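Local coordinates for protein beta-porphyranase A (Bacteroides plebeius, PDB 4AW7) that hydrolyses the sulfated red-algal polysaccharide porphyran at its beta-D-galactose to alpha-L-galactose-6-sulfate linkages, releasing mostly disaccharides, at residues Gly57-Leu60 with Gln64-Leu67; Asp283-Ile288 with Thr352-Asp357. All blocks are in the same frame, centred on the assembly; numbering follows the deposited sequence.

Contact 1: Gly57-Leu60 with Gln64-Leu67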
ATOM      1  N   GLY A  57     -19.919 -10.579   9.344  1.00 10.33           N
ATOM      2  CA  GLY A  57     -20.529  -9.289   9.614  1.00 10.53           C
ATOM      3  C   GLY A  57     -20.355  -8.860  11.052  1.00 10.12           C
ATOM      4  O   GLY A  57     -20.177  -7.672  11.330  1.00  9.95           O
ATOM      5  N   LYS A  58     -20.455  -9.805  11.978  1.00 10.53           N
ATOM      6  CA  LYS A  58     -20.235  -9.514  13.384  1.00 10.98           C
ATOM      7  C   LYS A  58     -18.775  -9.089  13.616  1.00 10.50           C
ATOM      8  O   LYS A  58     -18.520  -8.148  14.332  1.00 11.14           O
ATOM      9  CB  LYS A  58     -20.605 -10.711  14.264  1.00 13.05           C
ATOM     10  CG  LYS A  58     -20.346 -10.483  15.770  1.00 15.51           C
ATOM     11  CD  LYS A  58     -20.712 -11.722  16.572  1.00 21.50           C
ATOM     12  CE  LYS A  58     -19.803 -11.955  17.766  1.00 26.19           C
ATOM     13  NZ  LYS A  58     -19.776 -10.806  18.708  1.00 25.40           N
ATOM     14  N   PHE A  59     -17.827  -9.816  13.035  1.00 10.09           N
ATOM     15  CA  PHE A  59     -16.398  -9.455  13.135  1.00  9.61           C
ATOM     16  C   PHE A  59     -16.191  -8.001  12.644  1.00  9.00           C
ATOM     17  O   PHE A  59     -15.479  -7.217  13.267  1.00  9.62           O
ATOM     18  CB  PHE A  59     -15.580 -10.438  12.317  1.00 10.32           C
ATOM     19  CG  PHE A  59     -14.223  -9.901  11.944  1.00  9.17           C
ATOM     20  CD1 PHE A  59     -13.154  -9.997  12.811  1.00 10.13           C
ATOM     21  CD2 PHE A  59     -14.040  -9.285  10.731  1.00  9.01           C
ATOM     22  CE1 PHE A  59     -11.926  -9.433  12.478  1.00 10.70           C
ATOM     23  CE2 PHE A  59     -12.807  -8.757  10.384  1.00  9.28           C
ATOM     24  CZ  PHE A  59     -11.768  -8.824  11.259  1.00 10.77           C
ATOM     25  N   LEU A  60     -16.785  -7.655  11.508  1.00  8.23           N
ATOM     26  CA  LEU A  60     -16.582  -6.313  10.973  1.00  8.41           C
ATOM     27  C   LEU A  60     -17.011  -5.249  11.950  1.00  8.52           C
ATOM     28  O   LEU A  60     -16.343  -4.221  12.099  1.00  9.20           O
ATOM     29  CB  LEU A  60     -17.288  -6.113   9.634  1.00  8.61           C
ATOM     30  CG  LEU A  60     -16.831  -7.029   8.470  1.00  7.76           C
ATOM     31  CD1 LEU A  60     -17.818  -6.920   7.318  1.00  9.59           C
ATOM     32  CD2 LEU A  60     -15.413  -6.695   7.970  1.00  9.49           C
ATOM     33  N   GLN A  64     -14.298  -3.049  13.762  1.00 10.01           N
ATOM     34  CA  GLN A  64     -14.369  -1.787  13.009  1.00 10.00           C
ATOM     35  C   GLN A  64     -13.575  -1.842  11.704  1.00  8.67           C
ATOM     36  O   GLN A  64     -12.640  -1.058  11.476  1.00  9.37           O
ATOM     37  CB  GLN A  64     -13.903  -0.634  13.901  1.00 13.24           C
ATOM     38  CG  GLN A  64     -14.630  -0.642  15.213  1.00 13.99           C
ATOM     39  CD  GLN A  64     -13.981   0.259  16.250  1.00 13.74           C
ATOM     40  OE1 GLN A  64     -12.904   0.911  16.035  1.00 15.52           O
ATOM     41  NE2 GLN A  64     -14.723   0.425  17.349  1.00 17.54           N
ATOM     42  N   VAL A  65     -13.957  -2.804  10.883  1.00  8.42           N
ATOM     43  CA  VAL A  65     -13.248  -3.184   9.685  1.00  7.93           C
ATOM     44  C   VAL A  65     -14.167  -2.980   8.463  1.00  7.86           C
ATOM     45  O   VAL A  65     -15.377  -3.212   8.546  1.00  8.33           O
ATOM     46  CB  VAL A  65     -12.781  -4.654   9.816  1.00  8.33           C
ATOM     47  CG1 VAL A  65     -12.085  -5.165   8.544  1.00  9.16           C
ATOM     48  CG2 VAL A  65     -11.859  -4.743  11.004  1.00 11.06           C
ATOM     49  N   GLY A  66     -13.593  -2.579   7.327  1.00  7.95           N
ATOM     50  CA  GLY A  66     -14.296  -2.365   6.067  1.00  7.43           C
ATOM     51  C   GLY A  66     -13.921  -3.386   5.011  1.00  8.61           C
ATOM     52  O   GLY A  66     -13.178  -4.350   5.243  1.00  7.81           O
ATOM     53  N   LEU A  67     -14.497  -3.147   3.836  1.00 12.00           N
ATOM     54  CA  LEU A  67     -14.264  -4.007   2.662  1.00 14.35           C
ATOM     55  C   LEU A  67     -13.521  -3.215   1.607  1.00 13.30           C
ATOM     56  O   LEU A  67     -13.512  -1.993   1.643  1.00 11.05           O
ATOM     57  CB  LEU A  67     -15.618  -4.465   2.097  1.00 14.25           C
ATOM     58  CG  LEU A  67     -16.558  -5.058   3.151  1.00 12.32           C
ATOM     59  CD1 LEU A  67     -17.903  -5.307   2.434  1.00 13.91           C
ATOM     60  CD2 LEU A  67     -16.018  -6.316   3.841  1.00 12.35           C
TER

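Contact 2: Asp283-Ile288 with Thr352-Asp357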
ATOM      1  N   ASP A 283      -1.095 -24.185  -0.670  1.00 19.88           N
ATOM      2  CA  ASP A 283      -1.692 -22.962  -0.107  1.00 18.69           C
ATOM      3  C   ASP A 283      -2.616 -23.213   1.057  1.00 17.68           C
ATOM      4  O   ASP A 283      -3.455 -22.376   1.381  1.00 18.06           O
ATOM      5  CB  ASP A 283      -2.391 -22.192  -1.227  1.00 18.96           C
ATOM      6  CG  ASP A 283      -3.616 -22.865  -1.759  1.00 18.96           C
ATOM      7  OD1 ASP A 283      -4.030 -23.929  -1.240  1.00 19.15           O
ATOM      8  OD2 ASP A 283      -4.180 -22.294  -2.708  1.00 21.39           O
ATOM      9  N   SER A 284      -2.495 -24.362   1.707  1.00 16.77           N
ATOM     10  CA  SER A 284      -3.356 -24.684   2.835  0.50 17.50           C
ATOM     11  C   SER A 284      -3.020 -23.870   4.075  1.00 16.58           C
ATOM     12  O   SER A 284      -1.863 -23.499   4.321  1.00 18.19           O
ATOM     13  CB  SER A 284      -3.281 -26.175   3.173  0.50 18.40           C
ATOM     14  OG  SER A 284      -3.737 -26.961   2.090  0.50 21.06           O
ATOM     15  N   TYR A 285      -4.035 -23.617   4.879  1.00 15.55           N
ATOM     16  CA  TYR A 285      -3.906 -22.901   6.124  1.00 15.78           C
ATOM     17  C   TYR A 285      -3.273 -23.757   7.192  1.00 16.76           C
ATOM     18  O   TYR A 285      -3.607 -24.947   7.350  1.00 18.35           O
ATOM     19  CB  TYR A 285      -5.297 -22.508   6.616  1.00 15.31           C
ATOM     20  CG  TYR A 285      -5.285 -21.809   7.961  1.00 14.38           C
ATOM     21  CD1 TYR A 285      -5.084 -20.414   8.074  1.00 13.64           C
ATOM     22  CD2 TYR A 285      -5.482 -22.526   9.132  1.00 15.02           C
ATOM     23  CE1 TYR A 285      -5.051 -19.815   9.310  1.00 13.72           C
ATOM     24  CE2 TYR A 285      -5.468 -21.921  10.379  1.00 14.58           C
ATOM     25  CZ  TYR A 285      -5.252 -20.554  10.464  1.00 13.76           C
ATOM     26  OH  TYR A 285      -5.243 -19.942  11.690  1.00 16.42           O
ATOM     27  N   ASP A 286      -2.373 -23.126   7.930  1.00 18.97           N
ATOM     28  CA  ASP A 286      -1.746 -23.665   9.122  0.50 19.42           C
ATOM     29  C   ASP A 286      -1.798 -22.594  10.230  1.00 19.61           C
ATOM     30  O   ASP A 286      -1.378 -21.494   9.941  1.00 18.76           O
ATOM     31  CB  ASP A 286      -0.284 -23.951   8.754  0.50 19.32           C
ATOM     32  CG  ASP A 286       0.497 -24.554   9.878  0.50 19.99           C
ATOM     33  OD1 ASP A 286       0.975 -23.813  10.732  0.50 18.52           O
ATOM     34  OD2 ASP A 286       0.643 -25.787   9.903  0.50 25.52           O
ATOM     35  N   ASP A 287      -2.215 -22.909  11.460  1.00 20.68           N
ATOM     36  CA  ASP A 287      -2.294 -21.902  12.549  1.00 22.30           C
ATOM     37  C   ASP A 287      -0.987 -21.171  12.860  1.00 23.60           C
ATOM     38  O   ASP A 287      -1.037 -20.057  13.357  1.00 24.44           O
ATOM     39  CB  ASP A 287      -2.759 -22.489  13.896  1.00 23.55           C
ATOM     40  CG  ASP A 287      -4.274 -22.558  14.071  1.00 25.16           C
ATOM     41  OD1 ASP A 287      -5.036 -21.698  13.583  1.00 25.96           O
ATOM     42  OD2 ASP A 287      -4.709 -23.486  14.812  1.00 33.33           O
ATOM     43  N   ILE A 288       0.164 -21.769  12.623  1.00 23.53           N
ATOM     44  CA  ILE A 288       1.421 -21.060  12.903  1.00 24.52           C
ATOM     45  C   ILE A 288       1.960 -20.384  11.666  1.00 22.74           C
ATOM     46  O   ILE A 288       2.280 -19.195  11.673  1.00 23.13           O
ATOM     47  CB  ILE A 288       2.515 -21.990  13.442  1.00 25.32           C
ATOM     48  CG1 ILE A 288       2.086 -22.595  14.792  1.00 29.02           C
ATOM     49  CG2 ILE A 288       3.829 -21.200  13.549  1.00 26.29           C
ATOM     50  CD1 ILE A 288       2.889 -23.845  15.216  1.00 33.83           C
ATOM     51  N   THR A 352     -19.599 -24.815  13.510  1.00 23.51           N
ATOM     52  CA  THR A 352     -19.198 -23.541  14.088  1.00 23.32           C
ATOM     53  C   THR A 352     -17.868 -23.103  13.415  1.00 21.75           C
ATOM     54  O   THR A 352     -17.138 -23.904  12.866  1.00 20.79           O
ATOM     55  CB  THR A 352     -19.030 -23.626  15.618  1.00 24.28           C
ATOM     56  OG1 THR A 352     -18.182 -24.722  15.932  1.00 27.67           O
ATOM     57  CG2 THR A 352     -20.379 -23.808  16.338  1.00 25.67           C
ATOM     58  N   TRP A 353     -17.592 -21.809  13.503  1.00 20.06           N
ATOM     59  CA  TRP A 353     -16.429 -21.201  12.863  1.00 18.86           C
ATOM     60  C   TRP A 353     -15.614 -20.468  13.894  1.00 18.89           C
ATOM     61  O   TRP A 353     -16.169 -19.779  14.751  1.00 21.66           O
ATOM     62  CB  TRP A 353     -16.867 -20.212  11.780  1.00 18.73           C
ATOM     63  CG  TRP A 353     -17.545 -20.878  10.617  1.00 16.63           C
ATOM     64  CD1 TRP A 353     -18.878 -21.215  10.529  1.00 17.75           C
ATOM     65  CD2 TRP A 353     -16.941 -21.344   9.414  1.00 16.13           C
ATOM     66  NE1 TRP A 353     -19.140 -21.812   9.331  1.00 17.12           N
ATOM     67  CE2 TRP A 353     -17.971 -21.911   8.621  1.00 17.07           C
ATOM     68  CE3 TRP A 353     -15.644 -21.268   8.876  1.00 16.24           C
ATOM     69  CZ2 TRP A 353     -17.739 -22.417   7.367  1.00 18.50           C
ATOM     70  CZ3 TRP A 353     -15.427 -21.788   7.619  1.00 16.64           C
ATOM     71  CH2 TRP A 353     -16.465 -22.380   6.888  1.00 18.64           C
ATOM     72  N   ARG A 354     -14.302 -20.629  13.801  1.00 17.71           N
ATOM     73  CA  ARG A 354     -13.346 -20.056  14.736  1.00 17.30           C
ATOM     74  C   ARG A 354     -12.637 -18.879  14.047  1.00 14.71           C
ATOM     75  O   ARG A 354     -12.037 -19.028  12.987  1.00 14.01           O
ATOM     76  CB  ARG A 354     -12.321 -21.129  15.176  1.00 17.84           C
ATOM     77  CG  ARG A 354     -11.115 -20.658  15.937  1.00 21.73           C
ATOM     78  CD  ARG A 354     -10.242 -21.832  16.398  1.00 23.87           C
ATOM     79  NE  ARG A 354      -9.573 -22.518  15.287  1.00 25.24           N
ATOM     80  CZ  ARG A 354      -8.419 -22.116  14.745  1.00 26.82           C
ATOM     81  NH1 ARG A 354      -7.804 -21.016  15.189  1.00 27.26           N
ATOM     82  NH2 ARG A 354      -7.873 -22.821  13.752  1.00 26.88           N
ATOM     83  N   LEU A 355     -12.695 -17.723  14.675  1.00 13.90           N
ATOM     84  CA  LEU A 355     -11.888 -16.561  14.283  1.00 13.06           C
ATOM     85  C   LEU A 355     -10.433 -16.793  14.691  1.00 12.89           C
ATOM     86  O   LEU A 355     -10.159 -16.954  15.876  1.00 13.86           O
ATOM     87  CB  LEU A 355     -12.510 -15.336  14.975  1.00 15.06           C
ATOM     88  CG  LEU A 355     -11.869 -14.002  14.708  1.00 13.88           C
ATOM     89  CD1 LEU A 355     -11.901 -13.666  13.175  1.00 13.95           C
ATOM     90  CD2 LEU A 355     -12.590 -12.943  15.563  1.00 15.35           C
ATOM     91  N   ASN A 356      -9.509 -16.848  13.726  1.00 11.28           N
ATOM     92  CA  ASN A 356      -8.109 -17.148  14.030  1.00 11.59           C
ATOM     93  C   ASN A 356      -7.335 -15.928  14.560  1.00 10.85           C
ATOM     94  O   ASN A 356      -7.887 -14.826  14.673  1.00 11.07           O
ATOM     95  CB  ASN A 356      -7.429 -17.866  12.863  1.00 11.32           C
ATOM     96  CG  ASN A 356      -7.275 -17.013  11.629  1.00 10.88           C
ATOM     97  OD1 ASN A 356      -6.990 -15.805  11.726  1.00 11.00           O
ATOM     98  ND2 ASN A 356      -7.387 -17.635  10.448  1.00 10.72           N
ATOM     99  N   ASP A 357      -6.060 -16.129  14.897  1.00 11.52           N
ATOM    100  CA  ASP A 357      -5.293 -15.099  15.582  1.00 11.33           C
ATOM    101  C   ASP A 357      -4.952 -13.902  14.694  1.00  9.84           C
ATOM    102  O   ASP A 357      -4.423 -12.913  15.225  1.00 10.84           O
ATOM    103  CB  ASP A 357      -4.013 -15.664  16.233  1.00 11.60           C
ATOM    104  CG  ASP A 357      -4.271 -16.415  17.503  1.00 14.04           C
ATOM    105  OD1 ASP A 357      -5.438 -16.507  17.969  1.00 15.05           O
ATOM    106  OD2 ASP A 357      -3.260 -16.862  18.092  1.00 17.20           O
TER
HETATM  107  O   HOH W   1      -5.091 -18.910  15.290  1.00 18.40           O

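Contact 1: Gly57-Leu60 with Gln64-Leu67
V65 and L60 meet twice, through the backbone and through their side chains. V65 N donates to L60 O over 3.0 Å in a nearly straight bond (164°) that lies in the carbonyl plane on a lone pair, while Q64 N reaches the same oxygen only weakly, at 2.9 Å. The valine CB points toward the helix. Its CG1, anti to the backbone N (chi1 177°), rests 3.7 Å from L60 CD2, and CG2 lies 4.1 Å from F59 CZ, so the two branches of V65 touch two successive helical residues, as a beta-branched side chain allows. L60 sends its other methyl onward, CD1 standing 4.0 Å from L67 CD2 as the two leucines cross at about a right angle. Q64, with positive phi (64°), is where the chain leaves the helix. The bond from V65 N back to L60 O, with apolar contact between those two residues, is as in a Schellman C-cap. The CB of Q64 points away from the helix, and its long polar side chain lets OE1 accept from N367 N. This cap joins helix 54-63 to strand 66-71 in a beta-alpha-beta unit, with I46 of the parallel strand 45-46 packing against F59, L60 and V65.

Contact 2: Asp283-Ile288 with Thr352-Asp357
The loop that follows strand 268-276 of the parallel catalytic barrel is tied here to strand 353-355, which forms a small two-stranded antiparallel sheet with 340-342, by a salt bridge between D287 and R354. Both terminal guanidinium nitrogens converge on a single carboxylate oxygen: R354 NH2 lies 3.1 Å and NH1 3.3 Å from D287 OD1, which they meet on its syn side. The oxygen sits close to the guanidinium plane, but the two flat groups are steeply turned, 74° apart. Arginine suits the strand because its long chain, extended through its first two torsions, reaches toward the loop before a bend at chi3 (69°) turns the guanidinium edge to D287. Y285 OH gives the same D287 OD1 a short bond of 2.6 Å on its anti lone pair, so protein donors approach from both sides of this oxygen and probably favour its charged form. Beside the tyrosine, the N356 side chain runs past in the opposite direction, its amide almost parallel to the ring, planes 5° apart; N356 CB comes within 3.2 Å of Y285 OH, and ND2 lies 3.4 Å from Y285 CE1. That amide is already engaged: ND2 donates to A338 O, and OD1 caps K358 N ahead of helix 359-365. One water links the segments further, donating to D287 OD1 at 3.3 Å and accepting from D357 N at 3.0 Å.

Overall arrangement
Contact 1 is complete by residue 67, where helix 54-63 passes into strand 66-71, and contact 2 begins more than two hundred residues later, bringing the loop after strand 268-276 against strand 353-355. Their centres are 18 Å apart. They also touch directly: F59 CD1 of contact 1 packs 3.9 Å from L355 CD1 of contact 2, and L355 further meets Y63 of the same helix. The strand of contact 2 thus lies between an early barrel helix and a late barrel loop. Both contacts lie near substrate-binding residues: L67 is about 9 Å from H47 and N356 about 8 Å from S319, side chain to side chain.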